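Local coordinates for uncharacterized protein (Bacteroides ovatus, PDB 4IRT) that is of unknown function but, as a member of the BNR repeat-like family with a beta-propeller fold, is a putative neuraminidase that may act on sialic acid-containing glycans, at residues Pro278-Val283 and Thr296-Pro301; Glu249-Thr254 and Ile266-Arg271; Arg316-Val321 and Trp365-Asp370; Val339-Ala344 and Thr353-Thr358. All blocks are in the same frame, centred on the assembly; numbering follows the deposited sequence. Where two conformers were deposited one is given.

Contact 1. Residues Pro278-Val283 and Thr296-Pro301; sequences PQYRIV and TDRQTP
The side-chain amide of Q279 pairs with the backbone N and O of R298 where strand 278-285 meets the loop after strand 290-294. Two hydrogen bonds carry it. The backbone N of R298 donates to Q279 OE1 over 2.9 Å, lying in the carbonyl plane on a lone pair, and Q279 NE2 returns a bond to R298 O at 3.0 Å. Because the Q279 chain folds at its second torsion (chi2 -75°), both ends of the amide can meet the same residue, which fixes its flip. T296 O stands only 3.1 Å from Q279 OE1, two acceptors without a bond; T296 O instead accepts a hydrogen bond from Q294 NE2.

A second polar link comes from the R298 guanidinium, whose NH1 reaches P278 O edge-on at 3.3 Å, nearly straight at 166°, and also serves T300 O. Its NE forms a salt bridge with D332. A methionine in place of R298 would probably leave D332 without its mate and P278 O without this donor.

Packing is slighter: the hydroxyl oxygen OG1 of T296 lies at the edge of the Y280 ring, 4.3 Å from CD2, while the phenol OH bonds to A315 O. The chemistry implies that a loop with no regular structure is fastened to strand 278-285 chiefly by directional polar bonds, with looser side-chain contact secondary.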
loop_
_atom_site.group_PDB
_atom_site.type_symbol
_atom_site.label_atom_id
_atom_site.label_comp_id
_atom_site.label_asym_id
_atom_site.label_seq_id
_atom_site.Cartn_x
_atom_site.Cartn_y
_atom_site.Cartn_z
ATOM N N PRO A 278 -5.170 6.486 20.102
ATOM C CA PRO A 278 -5.261 5.498 19.030
ATOM C C PRO A 278 -4.242 4.397 19.239
ATOM O O PRO A 278 -3.144 4.668 19.735
ATOM C CB PRO A 278 -4.941 6.328 17.771
ATOM C CG PRO A 278 -5.278 7.736 18.164
ATOM C CD PRO A 278 -4.847 7.829 19.589
ATOM N N GLN A 279 -4.594 3.163 18.857
ATOM C CA GLN A 279 -3.732 2.012 19.054
ATOM C C GLN A 279 -3.702 1.221 17.778
ATOM O O GLN A 279 -4.739 1.079 17.118
ATOM C CB GLN A 279 -4.298 1.084 20.153
ATOM C CG GLN A 279 -4.524 1.740 21.504
ATOM C CD GLN A 279 -3.244 1.992 22.295
ATOM O OE1 GLN A 279 -2.140 1.603 21.889
ATOM N NE2 GLN A 279 -3.388 2.656 23.423
ATOM N N TYR A 280 -2.534 0.673 17.468
ATOM C CA TYR A 280 -2.365 -0.219 16.347
ATOM C C TYR A 280 -3.131 -1.540 16.532
ATOM O O TYR A 280 -3.245 -2.072 17.647
ATOM C CB TYR A 280 -0.895 -0.500 16.113
ATOM C CG TYR A 280 -0.102 0.596 15.460
ATOM C CD1 TYR A 280 -0.271 0.895 14.101
ATOM C CD2 TYR A 280 0.864 1.339 16.184
ATOM C CE1 TYR A 280 0.486 1.855 13.474
ATOM C CE2 TYR A 280 1.618 2.342 15.544
ATOM C CZ TYR A 280 1.431 2.573 14.209
ATOM O OH TYR A 280 2.165 3.503 13.495
ATOM N N ARG A 281 -3.696 -2.030 15.431
ATOM C CA ARG A 281 -4.556 -3.188 15.402
ATOM C C ARG A 281 -4.221 -4.101 14.250
ATOM O O ARG A 281 -3.764 -3.650 13.211
ATOM C CB ARG A 281 -6.003 -2.738 15.160
ATOM C CG ARG A 281 -6.435 -1.611 16.067
ATOM C CD ARG A 281 -6.699 -2.055 17.496
ATOM N NE ARG A 281 -7.048 -0.902 18.342
ATOM C CZ ARG A 281 -7.767 -0.954 19.464
ATOM N NH1 ARG A 281 -8.183 -2.119 19.914
ATOM N NH2 ARG A 281 -8.042 0.159 20.151
ATOM N N ILE A 282 -4.544 -5.379 14.419
ATOM C CA ILE A 282 -4.656 -6.306 13.306
ATOM C C ILE A 282 -6.040 -6.976 13.322
ATOM O O ILE A 282 -6.563 -7.313 14.386
ATOM C CB ILE A 282 -3.483 -7.331 13.323
ATOM C CG1 ILE A 282 -3.398 -8.075 11.996
ATOM C CG2 ILE A 282 -3.592 -8.299 14.500
ATOM C CD1 ILE A 282 -2.065 -8.746 11.761
ATOM N N VAL A 283 -6.618 -7.154 12.134
ATOM C CA VAL A 283 -7.909 -7.818 11.951
ATOM C C VAL A 283 -7.667 -8.915 10.923
ATOM O O VAL A 283 -7.119 -8.654 9.863
ATOM C CB VAL A 283 -8.945 -6.815 11.439
ATOM C CG1 VAL A 283 -10.265 -7.461 11.041
ATOM C CG2 VAL A 283 -9.143 -5.687 12.432
ATOM N N THR A 296 0.122 -2.548 20.349
ATOM C CA THR A 296 0.967 -1.914 21.396
ATOM C C THR A 296 0.085 -1.269 22.459
ATOM O O THR A 296 -1.125 -1.327 22.358
ATOM C CB THR A 296 2.052 -0.949 20.835
ATOM O OG1 THR A 296 1.450 0.216 20.305
ATOM C CG2 THR A 296 2.906 -1.604 19.740
ATOM N N ASP A 297 0.690 -0.741 23.511
ATOM C CA ASP A 297 -0.050 -0.067 24.562
ATOM C C ASP A 297 0.446 1.369 24.611
ATOM O O ASP A 297 1.172 1.771 25.519
ATOM C CB ASP A 297 0.125 -0.766 25.927
ATOM C CG ASP A 297 -0.748 -0.134 27.028
ATOM O OD1 ASP A 297 -1.831 0.441 26.724
ATOM O OD2 ASP A 297 -0.357 -0.207 28.218
ATOM N N ARG A 298 0.090 2.128 23.588
ATOM C CA ARG A 298 0.480 3.533 23.499
ATOM C C ARG A 298 -0.163 4.340 24.627
ATOM O O ARG A 298 -1.273 4.054 25.032
ATOM C CB ARG A 298 0.036 4.122 22.153
ATOM C CG ARG A 298 0.509 3.387 20.916
ATOM C CD ARG A 298 0.118 4.107 19.632
ATOM N NE ARG A 298 0.917 5.327 19.506
ATOM C CZ ARG A 298 0.509 6.572 19.766
ATOM N NH1 ARG A 298 -0.752 6.859 20.079
ATOM N NH2 ARG A 298 1.386 7.567 19.665
ATOM N N GLN A 299 0.538 5.383 25.066
ATOM C CA GLN A 299 0.126 6.290 26.135
ATOM C C GLN A 299 -0.263 7.695 25.666
ATOM O O GLN A 299 -0.914 8.435 26.407
ATOM C CB GLN A 299 1.327 6.488 27.084
ATOM C CG GLN A 299 1.804 5.216 27.754
ATOM C CD GLN A 299 0.660 4.564 28.498
ATOM O OE1 GLN A 299 0.189 5.105 29.497
ATOM N NE2 GLN A 299 0.163 3.435 27.981
ATOM N N THR A 300 0.201 8.081 24.489
ATOM C CA THR A 300 0.139 9.462 24.029
ATOM C C THR A 300 -1.035 9.662 23.064
ATOM O O THR A 300 -1.069 9.061 21.991
ATOM C CB THR A 300 1.447 9.853 23.324
ATOM O OG1 THR A 300 2.537 9.437 24.150
ATOM C CG2 THR A 300 1.534 11.360 23.066
ATOM N N PRO A 301 -2.011 10.483 23.473
ATOM C CA PRO A 301 -3.198 10.730 22.675
ATOM C C PRO A 301 -2.934 11.566 21.451
ATOM O O PRO A 301 -1.978 12.342 21.421
ATOM C CB PRO A 301 -4.127 11.498 23.618
ATOM C CG PRO A 301 -3.221 12.136 24.622
ATOM C CD PRO A 301 -2.094 11.145 24.794
#

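Contact 2. Residues Glu249-Thr254 and Ile266-Arg271; sequences ELINQT and IATYWR
I251 lays its CG2 methyl over the Y269 ring in a CH-pi contact, 3.6 Å from the centroid and almost on the ring normal. CG2 occupies the crowded position between backbone N and carbonyl carbon, while CG1, anti to the N (chi1 -171°), runs toward the phenol and lies 3.4 Å from Y269 OH. Further apolar packing sets L250 CD1 beside W270 CE3 at 3.9 Å. A serine at Y269 would probably uncover this flank of I251 and open a gap beside P278, which the ring also touches.

Direct polar contact is sparse. T254 OG1 donates to A267 O over 2.8 Å, and L250 CA makes a CA-H...O contact with Y269 O at 3.5 Å. Water does the rest: one molecule joins I251 O to T268 OG1, another receives R271 NE and donates to E249 OE2. The two opposite charges are thus linked through water rather than by a direct salt bridge. The carboxylate also bonds T303 and the backbone N of L304, and R271 reaches N247 O.

The loop 249-254 runs antiparallel along strand 264-271 and leads into the outermost strand 255-258, while strand 278-285 lies next in the sheet and L250 touches V196 of strand 191-198 in the preceding sheet.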
loop_
_atom_site.group_PDB
_atom_site.type_symbol
_atom_site.label_atom_id
_atom_site.label_comp_id
_atom_site.label_asym_id
_atom_site.label_seq_id
_atom_site.Cartn_x
_atom_site.Cartn_y
_atom_site.Cartn_z
ATOM N N GLU A 249 -11.211 7.367 15.822
ATOM C CA GLU A 249 -9.867 7.590 15.266
ATOM C C GLU A 249 -9.458 6.476 14.283
ATOM O O GLU A 249 -8.280 6.156 14.131
ATOM C CB GLU A 249 -8.834 7.685 16.389
ATOM C CG GLU A 249 -9.134 8.662 17.488
ATOM C CD GLU A 249 -9.311 10.104 17.035
ATOM O OE1 GLU A 249 -8.998 10.476 15.873
ATOM O OE2 GLU A 249 -9.743 10.897 17.907
ATOM N N LEU A 250 -10.443 5.864 13.645
ATOM C CA LEU A 250 -10.194 4.886 12.613
ATOM C C LEU A 250 -9.638 5.596 11.380
ATOM O O LEU A 250 -10.228 6.556 10.883
ATOM C CB LEU A 250 -11.473 4.152 12.250
ATOM C CG LEU A 250 -11.322 3.141 11.118
ATOM C CD1 LEU A 250 -10.415 1.992 11.504
ATOM C CD2 LEU A 250 -12.695 2.676 10.672
ATOM N N ILE A 251 -8.487 5.129 10.930
ATOM C CA ILE A 251 -7.760 5.769 9.831
ATOM C C ILE A 251 -8.147 5.102 8.529
ATOM O O ILE A 251 -8.633 3.960 8.509
ATOM C CB ILE A 251 -6.230 5.720 10.085
ATOM C CG1 ILE A 251 -5.407 6.562 9.083
ATOM C CG2 ILE A 251 -5.740 4.287 10.113
ATOM C CD1 ILE A 251 -5.728 8.038 9.088
ATOM N N ASN A 252 -7.984 5.845 7.443
ATOM C CA ASN A 252 -8.230 5.334 6.098
ATOM C C ASN A 252 -6.939 5.145 5.301
ATOM O O ASN A 252 -5.965 5.852 5.546
ATOM C CB ASN A 252 -9.142 6.280 5.311
ATOM C CG ASN A 252 -8.661 7.706 5.326
ATOM O OD1 ASN A 252 -8.751 8.388 6.331
ATOM N ND2 ASN A 252 -8.134 8.172 4.197
ATOM N N GLN A 253 -6.991 4.171 4.388
ATOM C CA GLN A 253 -5.975 3.860 3.389
ATOM C C GLN A 253 -4.746 3.278 4.086
ATOM O O GLN A 253 -3.761 3.982 4.289
ATOM C CB GLN A 253 -5.635 5.110 2.576
ATOM C CG GLN A 253 -4.748 4.862 1.390
ATOM C CD GLN A 253 -4.674 6.066 0.492
ATOM O OE1 GLN A 253 -4.583 7.192 0.963
ATOM N NE2 GLN A 253 -4.670 5.832 -0.800
ATOM N N THR A 254 -4.831 2.012 4.486
ATOM C CA THR A 254 -3.725 1.360 5.180
ATOM C C THR A 254 -3.194 0.253 4.266
ATOM O O THR A 254 -2.809 0.535 3.122
ATOM C CB THR A 254 -4.104 0.872 6.596
ATOM O OG1 THR A 254 -5.187 -0.070 6.520
ATOM C CG2 THR A 254 -4.507 2.063 7.480
ATOM N N ILE A 266 -5.516 -7.582 8.035
ATOM C CA ILE A 266 -5.638 -6.132 7.763
ATOM C C ILE A 266 -4.996 -5.351 8.906
ATOM O O ILE A 266 -5.311 -5.606 10.045
ATOM C CB ILE A 266 -7.110 -5.717 7.645
ATOM C CG1 ILE A 266 -7.800 -6.525 6.544
ATOM C CG2 ILE A 266 -7.215 -4.204 7.421
ATOM C CD1 ILE A 266 -9.324 -6.647 6.630
ATOM N N ALA A 267 -4.098 -4.421 8.589
ATOM C CA ALA A 267 -3.376 -3.635 9.598
ATOM C C ALA A 267 -3.834 -2.185 9.575
ATOM O O ALA A 267 -3.901 -1.548 8.517
ATOM C CB ALA A 267 -1.881 -3.714 9.363
ATOM N N THR A 268 -4.187 -1.671 10.744
ATOM C CA THR A 268 -4.704 -0.332 10.860
ATOM C C THR A 268 -4.595 0.135 12.300
ATOM O O THR A 268 -3.826 -0.443 13.095
ATOM C CB THR A 268 -6.167 -0.208 10.306
ATOM O OG1 THR A 268 -6.551 1.160 10.285
ATOM C CG2 THR A 268 -7.177 -0.994 11.174
ATOM N N TYR A 269 -5.305 1.229 12.621
ATOM C CA TYR A 269 -5.388 1.708 13.989
ATOM C C TYR A 269 -6.728 2.392 14.307
ATOM O O TYR A 269 -7.436 2.847 13.419
ATOM C CB TYR A 269 -4.198 2.602 14.382
ATOM C CG TYR A 269 -4.026 3.941 13.650
ATOM C CD1 TYR A 269 -4.856 5.025 13.926
ATOM C CD2 TYR A 269 -3.005 4.114 12.725
ATOM C CE1 TYR A 269 -4.688 6.243 13.279
ATOM C CE2 TYR A 269 -2.805 5.338 12.059
ATOM C CZ TYR A 269 -3.650 6.388 12.328
ATOM O OH TYR A 269 -3.487 7.602 11.704
ATOM N N TRP A 270 -7.073 2.383 15.589
ATOM C CA TRP A 270 -8.221 3.098 16.145
ATOM C C TRP A 270 -8.111 3.088 17.686
ATOM O O TRP A 270 -7.325 2.330 18.252
ATOM C CB TRP A 270 -9.552 2.489 15.633
ATOM C CG TRP A 270 -9.864 1.082 16.182
ATOM C CD1 TRP A 270 -10.417 0.777 17.400
ATOM C CD2 TRP A 270 -9.712 -0.168 15.493
ATOM N NE1 TRP A 270 -10.578 -0.584 17.525
ATOM C CE2 TRP A 270 -10.152 -1.187 16.373
ATOM C CE3 TRP A 270 -9.276 -0.523 14.217
ATOM C CZ2 TRP A 270 -10.133 -2.525 16.019
ATOM C CZ3 TRP A 270 -9.238 -1.879 13.882
ATOM C CH2 TRP A 270 -9.661 -2.844 14.768
ATOM N N ARG A 271 -8.902 3.922 18.365
ATOM C CA ARG A 271 -8.842 4.008 19.840
ATOM C C ARG A 271 -9.800 3.066 20.576
ATOM O O ARG A 271 -10.833 2.631 20.042
ATOM C CB ARG A 271 -9.084 5.443 20.343
ATOM C CG ARG A 271 -10.508 5.976 20.188
ATOM C CD ARG A 271 -10.674 7.355 20.848
ATOM N NE ARG A 271 -12.020 7.865 20.568
ATOM C CZ ARG A 271 -13.114 7.544 21.261
ATOM N NH1 ARG A 271 -13.047 6.730 22.310
ATOM N NH2 ARG A 271 -14.308 8.006 20.887
HETATM O O HOH W 1 -12.209 10.210 18.914
HETATM O O HOH W 2 -8.677 1.168 8.866
#

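Contact 3. Residues Arg316-Val321 and Trp365-Asp370; sequences RPRIVV and WEPSHD
R316 meets E366 because its chain turns at the third torsion (chi3 -68°), swinging the guanidinium side-on to a glutamate that stays extended beyond CG. R318 bends earlier, at chi2 (-89°), a turn that lays its CG past the P367 ring and its guanidinium beside H369.

The first pair is a bidentate salt bridge. R316 NE holds E366 OE2 at 2.8 Å and NH2 holds OE1 at 3.0 Å, both on syn lone pairs. The backbone N of R316 adds a third bond to OE2 at 3.0 Å, from above the carboxylate plane, so OE2 is gripped twice by one residue. OE1 also receives V22 N. Together these donors fix the position and rotation of the carboxylate.

R318 is packed among P367, S368 and H369. S368 lies over one guanidinium face, with CB 3.6 Å from NH2, while the H369 ring stands at the edge, its plane nearly perpendicular at 81°; NH2 itself bonds V22 O and R24 O. R318 CG rests against P367 CB at 3.7 Å. The imidazole then continues to V320, whose CG1 is 3.4 Å from H369 NE2. R316 O, next to the P367 ring, is buried with no polar partner in the model.

Strand 318-322 is the outermost of its sheet, with strand 325-330 beside it and P317 and I319 packed on strand 264-271. Segment 365-370 covers the opposite side, toward which R318 and V320 point, touches strand 381-385 and ends at D370, the N-cap of helix 371-377.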
loop_
_atom_site.group_PDB
_atom_site.type_symbol
_atom_site.label_atom_id
_atom_site.label_comp_id
_atom_site.label_asym_id
_atom_site.label_seq_id
_atom_site.Cartn_x
_atom_site.Cartn_y
_atom_site.Cartn_z
ATOM N N ARG A 316 0.712 4.816 9.212
ATOM C CA ARG A 316 -0.113 3.693 8.824
ATOM C C ARG A 316 0.811 2.468 8.562
ATOM O O ARG A 316 1.930 2.610 8.073
ATOM C CB ARG A 316 -0.930 4.044 7.611
ATOM C CG ARG A 316 -1.976 5.076 7.958
ATOM C CD ARG A 316 -2.682 5.624 6.755
ATOM N NE ARG A 316 -1.771 6.413 5.945
ATOM C CZ ARG A 316 -2.142 7.193 4.944
ATOM N NH1 ARG A 316 -3.408 7.269 4.581
ATOM N NH2 ARG A 316 -1.227 7.865 4.266
ATOM N N PRO A 317 0.363 1.276 8.951
ATOM C CA PRO A 317 1.263 0.140 9.016
ATOM C C PRO A 317 1.312 -0.783 7.814
ATOM O O PRO A 317 0.421 -0.771 6.950
ATOM C CB PRO A 317 0.728 -0.613 10.228
ATOM C CG PRO A 317 -0.741 -0.411 10.143
ATOM C CD PRO A 317 -0.882 1.032 9.711
ATOM N N ARG A 318 2.349 -1.612 7.791
ATOM C CA ARG A 318 2.431 -2.751 6.852
ATOM C C ARG A 318 2.665 -4.021 7.659
ATOM O O ARG A 318 3.156 -3.957 8.790
ATOM C CB ARG A 318 3.577 -2.601 5.847
ATOM C CG ARG A 318 3.469 -1.460 4.834
ATOM C CD ARG A 318 2.752 -1.898 3.604
ATOM N NE ARG A 318 2.657 -0.930 2.501
ATOM C CZ ARG A 318 3.027 -1.185 1.255
ATOM N NH1 ARG A 318 3.629 -2.334 0.922
ATOM N NH2 ARG A 318 2.837 -0.270 0.329
ATOM N N ILE A 319 2.315 -5.162 7.067
ATOM C CA ILE A 319 2.491 -6.464 7.697
ATOM C C ILE A 319 2.938 -7.505 6.676
ATOM O O ILE A 319 2.594 -7.438 5.479
ATOM C CB ILE A 319 1.190 -6.992 8.344
ATOM C CG1 ILE A 319 -0.006 -6.875 7.375
ATOM C CG2 ILE A 319 0.895 -6.295 9.656
ATOM C CD1 ILE A 319 -1.248 -7.601 7.872
ATOM N N VAL A 320 3.683 -8.487 7.158
ATOM C CA VAL A 320 3.808 -9.755 6.428
ATOM C C VAL A 320 3.509 -10.882 7.409
ATOM O O VAL A 320 3.710 -10.736 8.620
ATOM C CB VAL A 320 5.173 -9.937 5.740
ATOM C CG1 VAL A 320 5.356 -8.874 4.647
ATOM C CG2 VAL A 320 6.326 -9.944 6.738
ATOM N N VAL A 321 2.989 -11.977 6.862
ATOM C CA VAL A 321 2.557 -13.105 7.653
ATOM C C VAL A 321 3.184 -14.410 7.138
ATOM O O VAL A 321 3.349 -14.609 5.926
ATOM C CB VAL A 321 1.030 -13.216 7.643
ATOM C CG1 VAL A 321 0.530 -14.306 8.600
ATOM C CG2 VAL A 321 0.407 -11.882 8.008
ATOM N N TRP A 365 7.877 9.345 7.535
ATOM C CA TRP A 365 7.908 8.067 6.827
ATOM C C TRP A 365 6.753 7.138 7.246
ATOM O O TRP A 365 6.387 7.069 8.436
ATOM C CB TRP A 365 9.237 7.368 7.121
ATOM C CG TRP A 365 9.405 5.949 6.626
ATOM C CD1 TRP A 365 9.953 5.587 5.449
ATOM C CD2 TRP A 365 9.122 4.727 7.324
ATOM N NE1 TRP A 365 9.994 4.240 5.333
ATOM C CE2 TRP A 365 9.494 3.677 6.473
ATOM C CE3 TRP A 365 8.548 4.415 8.561
ATOM C CZ2 TRP A 365 9.352 2.344 6.823
ATOM C CZ3 TRP A 365 8.396 3.078 8.903
ATOM C CH2 TRP A 365 8.821 2.066 8.045
ATOM N N GLU A 366 6.167 6.497 6.234
ATOM C CA GLU A 366 5.374 5.319 6.415
ATOM C C GLU A 366 5.991 4.160 5.653
ATOM O O GLU A 366 6.666 4.351 4.631
ATOM C CB GLU A 366 3.939 5.535 5.957
ATOM C CG GLU A 366 3.208 6.720 6.564
ATOM C CD GLU A 366 1.769 6.790 6.087
ATOM O OE1 GLU A 366 1.540 6.919 4.859
ATOM O OE2 GLU A 366 0.866 6.758 6.941
ATOM N N PRO A 367 5.739 2.927 6.107
ATOM C CA PRO A 367 6.324 1.778 5.417
ATOM C C PRO A 367 5.723 1.406 4.080
ATOM O O PRO A 367 4.504 1.528 3.869
ATOM C CB PRO A 367 6.079 0.608 6.375
ATOM C CG PRO A 367 4.914 1.068 7.227
ATOM C CD PRO A 367 5.000 2.549 7.326
ATOM N N SER A 368 6.622 1.018 3.164
ATOM C CA SER A 368 6.265 0.226 1.990
ATOM C C SER A 368 7.365 -0.847 1.868
ATOM O O SER A 368 8.514 -0.647 2.330
ATOM C CB SER A 368 6.131 1.080 0.710
ATOM O OG SER A 368 7.279 1.879 0.479
ATOM N N HIS A 369 7.010 -2.001 1.323
ATOM C CA HIS A 369 7.920 -3.157 1.302
ATOM C C HIS A 369 7.839 -3.936 0.002
ATOM O O HIS A 369 6.901 -3.761 -0.808
ATOM C CB HIS A 369 7.611 -4.087 2.497
ATOM C CG HIS A 369 6.428 -5.008 2.301
ATOM N ND1 HIS A 369 5.123 -4.614 2.478
ATOM C CD2 HIS A 369 6.381 -6.334 2.027
ATOM C CE1 HIS A 369 4.317 -5.649 2.293
ATOM N NE2 HIS A 369 5.054 -6.706 2.007
ATOM N N ASP A 370 8.814 -4.813 -0.184
ATOM C CA ASP A 370 8.949 -5.588 -1.398
ATOM C C ASP A 370 8.018 -6.785 -1.243
ATOM O O ASP A 370 8.393 -7.860 -0.734
ATOM C CB ASP A 370 10.393 -5.978 -1.620
ATOM C CG ASP A 370 10.637 -6.648 -2.944
ATOM O OD1 ASP A 370 9.698 -7.239 -3.523
ATOM O OD2 ASP A 370 11.802 -6.566 -3.403
#

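Contact 4. Residues Val339-Ala344 and Thr353-Thr358; sequences VSMAHA and TITDLT
A beta hairpin forms one side of a four-stranded antiparallel sheet, the arrangement of a propeller blade: strand 340-344 pairs with the outermost strand 353-356. Their axes approach to 4.6 Å and run at 158°. The pairs M341-T355 and H343-T353 are hydrogen-bonded, each by two backbone bonds, whereas S340-D356 and A342-I354 are non-hydrogen-bonded pairs. Beyond the regular ladder, L357 N still bonds V339 O, and V339 N turns to a side chain, T358 OG1, at 3.0 Å; that hydroxyl is also linked to F360 O.

Each face of the hairpin has its own chemistry. On the face of S340 and A342, S340 OG donates to D356 OD1 at 2.7 Å, meeting it nearly along the C-O direction, and R335 makes a salt bridge to the same oxygen. Further along, A342 CB and I354 CD1 are tight at 3.4 Å.

On the other face the selenomethionine M341 lies beside T355, both pointing the same way, and its CB is 4.0 Å from L357 CD2. L357 CD1 in turn lies 3.9 Å from V339 CG1; strand 381-385 packs on V339 and L357, and F327 and I329 of strand 325-330 on M341.

H343 has CG anti to the backbone N (chi1 177°), which carries its ring away from T353 toward E325, the partner of NE2. A water spans what separates them, 2.7 Å from H343 ND1 and 3.0 Å from T353 OG1.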
loop_
_atom_site.group_PDB
_atom_site.type_symbol
_atom_site.label_atom_id
_atom_site.label_comp_id
_atom_site.label_asym_id
_atom_site.label_seq_id
_atom_site.Cartn_x
_atom_site.Cartn_y
_atom_site.Cartn_z
ATOM N N VAL A 339 11.992 3.474 12.527
ATOM C CA VAL A 339 11.281 2.365 11.907
ATOM C C VAL A 339 11.161 1.352 13.025
ATOM O O VAL A 339 12.163 1.021 13.656
ATOM C CB VAL A 339 12.049 1.745 10.738
ATOM C CG1 VAL A 339 11.306 0.538 10.212
ATOM C CG2 VAL A 339 12.231 2.780 9.650
ATOM N N SER A 340 9.949 0.888 13.305
ATOM C CA SER A 340 9.753 -0.074 14.384
ATOM C C SER A 340 9.043 -1.306 13.881
ATOM O O SER A 340 8.391 -1.263 12.820
ATOM C CB SER A 340 8.993 0.568 15.537
ATOM O OG SER A 340 9.696 1.675 16.118
HETATM N N MSE A 341 9.182 -2.411 14.628
HETATM C CA MSE A 341 8.537 -3.672 14.291
HETATM C C MSE A 341 7.941 -4.302 15.516
HETATM O O MSE A 341 8.565 -4.333 16.575
HETATM C CB MSE A 341 9.490 -4.673 13.630
HETATM C CG MSE A 341 8.840 -6.020 13.301
HETATM SE SE MSE A 341 10.125 -7.000 12.143
HETATM C CE MSE A 341 11.007 -7.684 13.702
ATOM N N ALA A 342 6.730 -4.833 15.367
ATOM C CA ALA A 342 6.124 -5.681 16.373
ATOM C C ALA A 342 5.953 -7.090 15.804
ATOM O O ALA A 342 5.600 -7.259 14.634
ATOM C CB ALA A 342 4.791 -5.104 16.833
ATOM N N HIS A 343 6.256 -8.085 16.629
ATOM C CA HIS A 343 6.304 -9.463 16.215
ATOM C C HIS A 343 5.435 -10.319 17.125
ATOM O O HIS A 343 5.492 -10.170 18.354
ATOM C CB HIS A 343 7.733 -9.997 16.296
ATOM C CG HIS A 343 7.828 -11.440 15.953
ATOM N ND1 HIS A 343 8.167 -12.403 16.872
ATOM C CD2 HIS A 343 7.570 -12.098 14.800
ATOM C CE1 HIS A 343 8.142 -13.594 16.297
ATOM N NE2 HIS A 343 7.784 -13.433 15.037
ATOM N N ALA A 344 4.617 -11.185 16.531
ATOM C CA ALA A 344 3.835 -12.196 17.288
ATOM C C ALA A 344 4.135 -13.549 16.671
ATOM O O ALA A 344 3.974 -13.726 15.467
ATOM C CB ALA A 344 2.336 -11.918 17.169
ATOM N N THR A 353 6.111 -8.429 20.650
ATOM C CA THR A 353 7.395 -7.876 21.062
ATOM C C THR A 353 7.814 -6.766 20.088
ATOM O O THR A 353 7.709 -6.934 18.862
ATOM C CB THR A 353 8.470 -8.963 21.146
ATOM O OG1 THR A 353 8.738 -9.471 19.844
ATOM C CG2 THR A 353 8.021 -10.097 22.060
ATOM N N ILE A 354 8.253 -5.638 20.635
ATOM C CA ILE A 354 8.554 -4.461 19.830
ATOM C C ILE A 354 10.036 -4.263 19.788
ATOM O O ILE A 354 10.698 -4.332 20.811
ATOM C CB ILE A 354 7.965 -3.168 20.418
ATOM C CG1 ILE A 354 6.555 -3.395 20.920
ATOM C CG2 ILE A 354 8.020 -2.039 19.391
ATOM C CD1 ILE A 354 5.627 -3.863 19.844
ATOM N N THR A 355 10.533 -3.974 18.594
ATOM C CA THR A 355 11.921 -3.605 18.411
ATOM C C THR A 355 11.984 -2.419 17.438
ATOM O O THR A 355 11.031 -2.152 16.701
ATOM C CB THR A 355 12.758 -4.760 17.850
ATOM O OG1 THR A 355 12.188 -5.245 16.624
ATOM C CG2 THR A 355 12.891 -5.923 18.856
ATOM N N ASP A 356 13.108 -1.715 17.459
ATOM C CA ASP A 356 13.348 -0.654 16.499
ATOM C C ASP A 356 14.312 -1.174 15.457
ATOM O O ASP A 356 15.330 -1.773 15.806
ATOM C CB ASP A 356 13.933 0.577 17.215
ATOM C CG ASP A 356 12.948 1.213 18.186
ATOM O OD1 ASP A 356 11.722 1.260 17.892
ATOM O OD2 ASP A 356 13.383 1.645 19.285
ATOM N N LEU A 357 14.002 -0.932 14.197
ATOM C CA LEU A 357 14.833 -1.390 13.087
ATOM C C LEU A 357 15.859 -0.328 12.655
ATOM O O LEU A 357 16.837 -0.676 12.008
ATOM C CB LEU A 357 13.978 -1.813 11.899
ATOM C CG LEU A 357 12.859 -2.806 12.172
ATOM C CD1 LEU A 357 12.165 -3.219 10.896
ATOM C CD2 LEU A 357 13.377 -4.027 12.895
ATOM N N THR A 358 15.626 0.946 12.994
ATOM C CA THR A 358 16.608 1.998 12.795
ATOM C C THR A 358 16.917 2.658 14.130
ATOM O O THR A 358 16.096 2.662 15.042
ATOM C CB THR A 358 16.141 3.095 11.810
ATOM O OG1 THR A 358 14.939 3.735 12.269
ATOM C CG2 THR A 358 15.936 2.526 10.388
HETATM O O HOH W 3 7.883 -12.376 19.583
#

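How the contacts relate
Two neighbouring antiparallel sheets organise the set. Contacts 1 and 2 share one, their centres 10 Å apart, and join directly where R281 N meets T268 O at 2.8 Å. Contacts 3 and 4 reach the other, with contact 4 nested in the loop that contact 3 closes and W365 CH2 packed 3.6 Å from V339 CG1. Between the sheets, contact 2 meets contact 3 through a probable hydrogen bond from R316 NH1 to N252 O at 3.1 Å, and contact 1 meets contact 4 where T296 CG2 packs on I354 CD1. Contacts 2 and 4 do not touch, their nearest atoms being about 10 Å apart. No ligand marks an active site among them.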